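Local structure of biogenic amine-binding protein (Rhodnius prolixus, 4GE1) at residues D9-T21 and K78-T90. The protein binds biogenic amines such as serotonin, norepinephrine and tryptamine in a lipocalin barrel, probably sequestering them in the saliva of a blood-feeding insect. Residues are numbered along the deposited sequence; the frame is centred on the assembly and turned at random.
Sequences DTVKDFNKDNFFT and KVSDFDGNNGKYT
Lys16, from the short helix that closes one end of this lipocalin barrel, runs past Phe82, in the loop between strands 69-78 and 88-96, in the opposite direction and sets CE over its ring. CE sits over the ring face in a CH-pi contact, 3.8 Å from the centroid of Phe82, while CB of Tyr89 packs on the opposite face. Extended as far as CE and bent at its last torsion (chi4 59°), the chain leads NZ to a water, a weak bond; the same water donates to the carbonyl oxygens of Gly84 and Asn86 and so bridges, loosely, from the helix to the type II' turn Asp83-Asn86. Asn85, at that turn, is held mainly by its backbone: its O receives Phe14 N in a nearly straight bond of 2.6 Å. The side-chain amide ND2 adds a weak bond to OD1 of Asp13, the carboxylate and amide planes turned 72° apart. Val11 O takes Gly87 N at 2.9 Å, and the CA of Gly87 sits over one face of the Phe14 ring in a CH-pi contact, 3.7 Å from the centroid; with CG anti to the backbone N (chi1 -160°), that ring turns over the glycine. Thr10 extends the seam, setting OG1 against CB of Asn86 and CG2 against CB of Lys88. Deeper in, Phe20 meets Phe82 rim to rim and points an edge at the face of Tyr89 in an offset, nearly perpendicular edge-to-face pair. This aromatic cluster reaches the amine pocket through Tyr89, which touches the bound tryptamine; its OH is hydrogen-bonded to Glu58 and lies at the edge of the Phe20 ring, 3.8 Å from CE2 of Phe20.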
loop_
_atom_site.group_PDB
_atom_site.type_symbol
_atom_site.label_atom_id
_atom_site.label_comp_id
_atom_site.label_asym_id
_atom_site.label_seq_id
_atom_site.Cartn_x
_atom_site.Cartn_y
_atom_site.Cartn_z
ATOM N N ASP A 9 -15.675 -4.703 3.751
ATOM C CA ASP A 9 -15.419 -5.681 4.802
ATOM C C ASP A 9 -13.939 -6.042 4.798
ATOM O O ASP A 9 -13.317 -6.091 3.736
ATOM C CB ASP A 9 -16.267 -6.936 4.602
ATOM C CG ASP A 9 -17.759 -6.641 4.596
ATOM O OD1 ASP A 9 -18.155 -5.531 5.015
ATOM O OD2 ASP A 9 -18.536 -7.525 4.177
ATOM N N THR A 10 -13.393 -6.301 5.985
ATOM C CA THR A 10 -11.955 -6.470 6.182
ATOM C C THR A 10 -11.637 -7.756 6.944
ATOM O O THR A 10 -12.533 -8.398 7.489
ATOM C CB THR A 10 -11.379 -5.306 7.001
ATOM O OG1 THR A 10 -12.093 -5.210 8.241
ATOM C CG2 THR A 10 -11.529 -3.998 6.256
ATOM N N VAL A 11 -10.352 -8.104 6.992
ATOM C CA VAL A 11 -9.889 -9.325 7.647
ATOM C C VAL A 11 -10.181 -9.307 9.140
ATOM O O VAL A 11 -9.869 -8.335 9.826
ATOM C CB VAL A 11 -8.362 -9.514 7.484
ATOM C CG1 VAL A 11 -7.952 -10.899 7.941
ATOM C CG2 VAL A 11 -7.936 -9.279 6.051
ATOM N N LYS A 12 -10.771 -10.388 9.638
ATOM C CA LYS A 12 -11.017 -10.533 11.068
ATOM C C LYS A 12 -9.779 -11.083 11.761
ATOM O O LYS A 12 -9.030 -11.865 11.179
ATOM C CB LYS A 12 -12.200 -11.465 11.321
ATOM C CG LYS A 12 -13.384 -10.795 11.993
ATOM C CD LYS A 12 -14.226 -11.802 12.762
ATOM C CE LYS A 12 -14.758 -12.905 11.858
ATOM N NZ LYS A 12 -15.657 -13.836 12.599
ATOM N N ASP A 13 -9.569 -10.676 13.008
ATOM C CA ASP A 13 -8.409 -11.127 13.775
ATOM C C ASP A 13 -7.099 -10.834 13.032
ATOM O O ASP A 13 -6.351 -11.742 12.668
ATOM C CB ASP A 13 -8.533 -12.615 14.107
ATOM C CG ASP A 13 -9.900 -12.972 14.677
ATOM O OD1 ASP A 13 -10.098 -12.827 15.906
ATOM O OD2 ASP A 13 -10.775 -13.395 13.893
ATOM N N PHE A 14 -6.838 -9.549 12.819
ATOM C CA PHE A 14 -5.652 -9.093 12.102
ATOM C C PHE A 14 -4.412 -9.229 12.982
ATOM O O PHE A 14 -4.328 -8.615 14.050
ATOM C CB PHE A 14 -5.852 -7.634 11.684
ATOM C CG PHE A 14 -4.951 -7.176 10.564
ATOM C CD1 PHE A 14 -4.960 -7.817 9.335
ATOM C CD2 PHE A 14 -4.131 -6.077 10.732
ATOM C CE1 PHE A 14 -4.145 -7.380 8.294
ATOM C CE2 PHE A 14 -3.312 -5.630 9.692
ATOM C CZ PHE A 14 -3.321 -6.284 8.473
ATOM N N ASN A 15 -3.461 -10.047 12.544
ATOM C CA ASN A 15 -2.208 -10.221 13.274
ATOM C C ASN A 15 -1.174 -9.183 12.841
ATOM O O ASN A 15 -0.451 -9.373 11.862
ATOM C CB ASN A 15 -1.658 -11.636 13.084
ATOM C CG ASN A 15 -0.512 -11.952 14.037
ATOM O OD1 ASN A 15 0.359 -11.115 14.289
ATOM N ND2 ASN A 15 -0.517 -13.161 14.581
ATOM N N LYS A 16 -1.118 -8.080 13.577
ATOM C CA LYS A 16 -0.255 -6.965 13.226
ATOM C C LYS A 16 1.213 -7.372 13.196
ATOM O O LYS A 16 1.944 -7.021 12.272
ATOM C CB LYS A 16 -0.466 -5.809 14.204
ATOM C CG LYS A 16 -1.907 -5.323 14.275
ATOM C CD LYS A 16 -2.011 -4.041 15.085
ATOM C CE LYS A 16 -3.439 -3.773 15.512
ATOM N NZ LYS A 16 -3.984 -4.890 16.333
ATOM N N ASP A 17 1.635 -8.120 14.211
ATOM C CA ASP A 17 3.021 -8.555 14.317
ATOM C C ASP A 17 3.488 -9.277 13.058
ATOM O O ASP A 17 4.596 -9.043 12.582
ATOM C CB ASP A 17 3.206 -9.461 15.540
ATOM C CG ASP A 17 2.989 -8.727 16.848
ATOM O OD1 ASP A 17 3.398 -7.553 16.948
ATOM O OD2 ASP A 17 2.411 -9.325 17.781
ATOM N N ASN A 18 2.639 -10.154 12.525
ATOM C CA ASN A 18 2.979 -10.949 11.346
ATOM C C ASN A 18 2.797 -10.193 10.035
ATOM O O ASN A 18 3.260 -10.637 8.985
ATOM C CB ASN A 18 2.135 -12.224 11.289
ATOM C CG ASN A 18 2.494 -13.219 12.376
ATOM O OD1 ASN A 18 3.602 -13.207 12.910
ATOM N ND2 ASN A 18 1.553 -14.099 12.700
ATOM N N PHE A 19 2.098 -9.067 10.081
ATOM C CA PHE A 19 1.833 -8.335 8.852
ATOM C C PHE A 19 2.825 -7.197 8.643
ATOM O O PHE A 19 3.434 -7.080 7.576
ATOM C CB PHE A 19 0.395 -7.809 8.812
ATOM C CG PHE A 19 -0.001 -7.238 7.472
ATOM C CD1 PHE A 19 0.146 -5.886 7.207
ATOM C CD2 PHE A 19 -0.516 -8.058 6.474
ATOM C CE1 PHE A 19 -0.219 -5.358 5.970
ATOM C CE2 PHE A 19 -0.880 -7.540 5.244
ATOM C CZ PHE A 19 -0.728 -6.189 4.991
ATOM N N PHE A 20 2.981 -6.359 9.660
ATOM C CA PHE A 20 3.851 -5.193 9.549
ATOM C C PHE A 20 5.324 -5.535 9.801
ATOM O O PHE A 20 5.948 -5.047 10.748
ATOM C CB PHE A 20 3.377 -4.088 10.486
ATOM C CG PHE A 20 2.015 -3.558 10.153
ATOM C CD1 PHE A 20 0.926 -3.850 10.962
ATOM C CD2 PHE A 20 1.820 -2.782 9.017
ATOM C CE1 PHE A 20 -0.332 -3.360 10.658
ATOM C CE2 PHE A 20 0.566 -2.288 8.703
ATOM C CZ PHE A 20 -0.516 -2.575 9.527
ATOM N N THR A 21 5.869 -6.386 8.941
ATOM C CA THR A 21 7.290 -6.686 8.959
ATOM C C THR A 21 7.729 -7.029 7.544
ATOM O O THR A 21 6.939 -7.536 6.753
ATOM C CB THR A 21 7.621 -7.853 9.899
ATOM O OG1 THR A 21 9.027 -8.116 9.847
ATOM C CG2 THR A 21 6.873 -9.103 9.481
ATOM N N LYS A 78 -0.688 4.326 14.594
ATOM C CA LYS A 78 -0.478 3.725 15.896
ATOM C C LYS A 78 -1.476 2.597 16.054
ATOM O O LYS A 78 -2.515 2.584 15.396
ATOM C CB LYS A 78 -0.647 4.759 17.010
ATOM C CG LYS A 78 0.289 5.951 16.882
ATOM C CD LYS A 78 0.125 6.938 18.029
ATOM C CE LYS A 78 1.029 6.595 19.195
ATOM N NZ LYS A 78 1.014 7.676 20.220
ATOM N N VAL A 79 -1.148 1.653 16.926
ATOM C CA VAL A 79 -1.989 0.491 17.167
ATOM C C VAL A 79 -3.408 0.893 17.563
ATOM O O VAL A 79 -4.362 0.166 17.286
ATOM C CB VAL A 79 -1.366 -0.426 18.256
ATOM C CG1 VAL A 79 -2.362 -1.482 18.725
ATOM C CG2 VAL A 79 -0.112 -1.078 17.728
ATOM N N SER A 80 -3.548 2.053 18.197
ATOM C CA SER A 80 -4.859 2.492 18.671
ATOM C C SER A 80 -5.666 3.151 17.554
ATOM O O SER A 80 -6.762 3.653 17.790
ATOM C CB SER A 80 -4.725 3.436 19.869
ATOM O OG SER A 80 -3.968 4.582 19.529
ATOM N N ASP A 81 -5.111 3.152 16.343
ATOM C CA ASP A 81 -5.809 3.663 15.159
ATOM C C ASP A 81 -6.505 2.540 14.397
ATOM O O ASP A 81 -7.124 2.775 13.370
ATOM C CB ASP A 81 -4.840 4.378 14.214
ATOM C CG ASP A 81 -4.438 5.749 14.713
ATOM O OD1 ASP A 81 -5.211 6.356 15.481
ATOM O OD2 ASP A 81 -3.344 6.220 14.330
ATOM N N PHE A 82 -6.383 1.320 14.904
ATOM C CA PHE A 82 -6.997 0.154 14.284
ATOM C C PHE A 82 -8.396 -0.097 14.814
ATOM O O PHE A 82 -8.719 0.253 15.953
ATOM C CB PHE A 82 -6.136 -1.088 14.508
ATOM C CG PHE A 82 -4.946 -1.151 13.617
ATOM C CD1 PHE A 82 -3.879 -0.284 13.807
ATOM C CD2 PHE A 82 -4.897 -2.061 12.576
ATOM C CE1 PHE A 82 -2.782 -0.324 12.967
ATOM C CE2 PHE A 82 -3.801 -2.111 11.738
ATOM C CZ PHE A 82 -2.743 -1.242 11.935
ATOM N N ASP A 83 -9.216 -0.727 13.980
ATOM C CA ASP A 83 -10.610 -0.972 14.308
ATOM C C ASP A 83 -10.787 -2.320 15.004
ATOM O O ASP A 83 -11.090 -3.331 14.370
ATOM C CB ASP A 83 -11.469 -0.895 13.042
ATOM C CG ASP A 83 -12.947 -1.051 13.335
ATOM O OD1 ASP A 83 -13.361 -0.747 14.475
ATOM O OD2 ASP A 83 -13.694 -1.480 12.430
ATOM N N GLY A 84 -10.599 -2.332 16.318
ATOM C CA GLY A 84 -10.690 -3.566 17.069
ATOM C C GLY A 84 -9.693 -4.584 16.559
ATOM O O GLY A 84 -8.507 -4.287 16.432
ATOM N N ASN A 85 -10.179 -5.779 16.245
ATOM C CA ASN A 85 -9.318 -6.859 15.779
ATOM C C ASN A 85 -9.212 -6.959 14.254
ATOM O O ASN A 85 -8.547 -7.853 13.727
ATOM C CB ASN A 85 -9.801 -8.191 16.354
ATOM C CG ASN A 85 -8.710 -8.932 17.097
ATOM O OD1 ASN A 85 -7.619 -8.400 17.314
ATOM N ND2 ASN A 85 -8.998 -10.166 17.498
ATOM N N ASN A 86 -9.858 -6.036 13.548
ATOM C CA ASN A 86 -9.913 -6.109 12.093
ATOM C C ASN A 86 -8.722 -5.470 11.393
ATOM O O ASN A 86 -7.995 -4.668 11.978
ATOM C CB ASN A 86 -11.206 -5.481 11.571
ATOM C CG ASN A 86 -12.428 -5.997 12.290
ATOM O OD1 ASN A 86 -12.722 -7.193 12.260
ATOM N ND2 ASN A 86 -13.156 -5.095 12.941
ATOM N N GLY A 87 -8.541 -5.827 10.127
ATOM C CA GLY A 87 -7.482 -5.256 9.319
ATOM C C GLY A 87 -7.908 -3.926 8.736
ATOM O O GLY A 87 -7.996 -3.767 7.516
ATOM N N LYS A 88 -8.164 -2.964 9.613
ATOM C CA LYS A 88 -8.676 -1.666 9.192
ATOM C C LYS A 88 -8.148 -0.559 10.087
ATOM O O LYS A 88 -8.220 -0.649 11.315
ATOM C CB LYS A 88 -10.201 -1.672 9.225
ATOM C CG LYS A 88 -10.842 -0.330 8.921
ATOM C CD LYS A 88 -12.354 -0.480 8.809
ATOM C CE LYS A 88 -13.020 0.840 8.451
ATOM N NZ LYS A 88 -12.596 1.355 7.111
ATOM N N TYR A 89 -7.616 0.487 9.473
ATOM C CA TYR A 89 -7.026 1.571 10.241
ATOM C C TYR A 89 -6.950 2.855 9.441
ATOM O O TYR A 89 -7.131 2.860 8.224
ATOM C CB TYR A 89 -5.632 1.182 10.772
ATOM C CG TYR A 89 -4.577 0.911 9.711
ATOM C CD1 TYR A 89 -3.557 1.828 9.464
ATOM C CD2 TYR A 89 -4.585 -0.267 8.974
ATOM C CE1 TYR A 89 -2.583 1.588 8.493
ATOM C CE2 TYR A 89 -3.612 -0.515 7.998
ATOM C CZ TYR A 89 -2.617 0.413 7.770
ATOM O OH TYR A 89 -1.658 0.169 6.813
ATOM N N THR A 90 -6.699 3.946 10.148
ATOM C CA THR A 90 -6.439 5.222 9.518
ATOM C C THR A 90 -4.970 5.597 9.712
ATOM O O THR A 90 -4.372 5.338 10.761
ATOM C CB THR A 90 -7.330 6.320 10.111
ATOM O OG1 THR A 90 -8.666 5.822 10.252
ATOM C CG2 THR A 90 -7.341 7.537 9.199
HETATM O O HOH W 1 -6.796 -4.551 14.617
#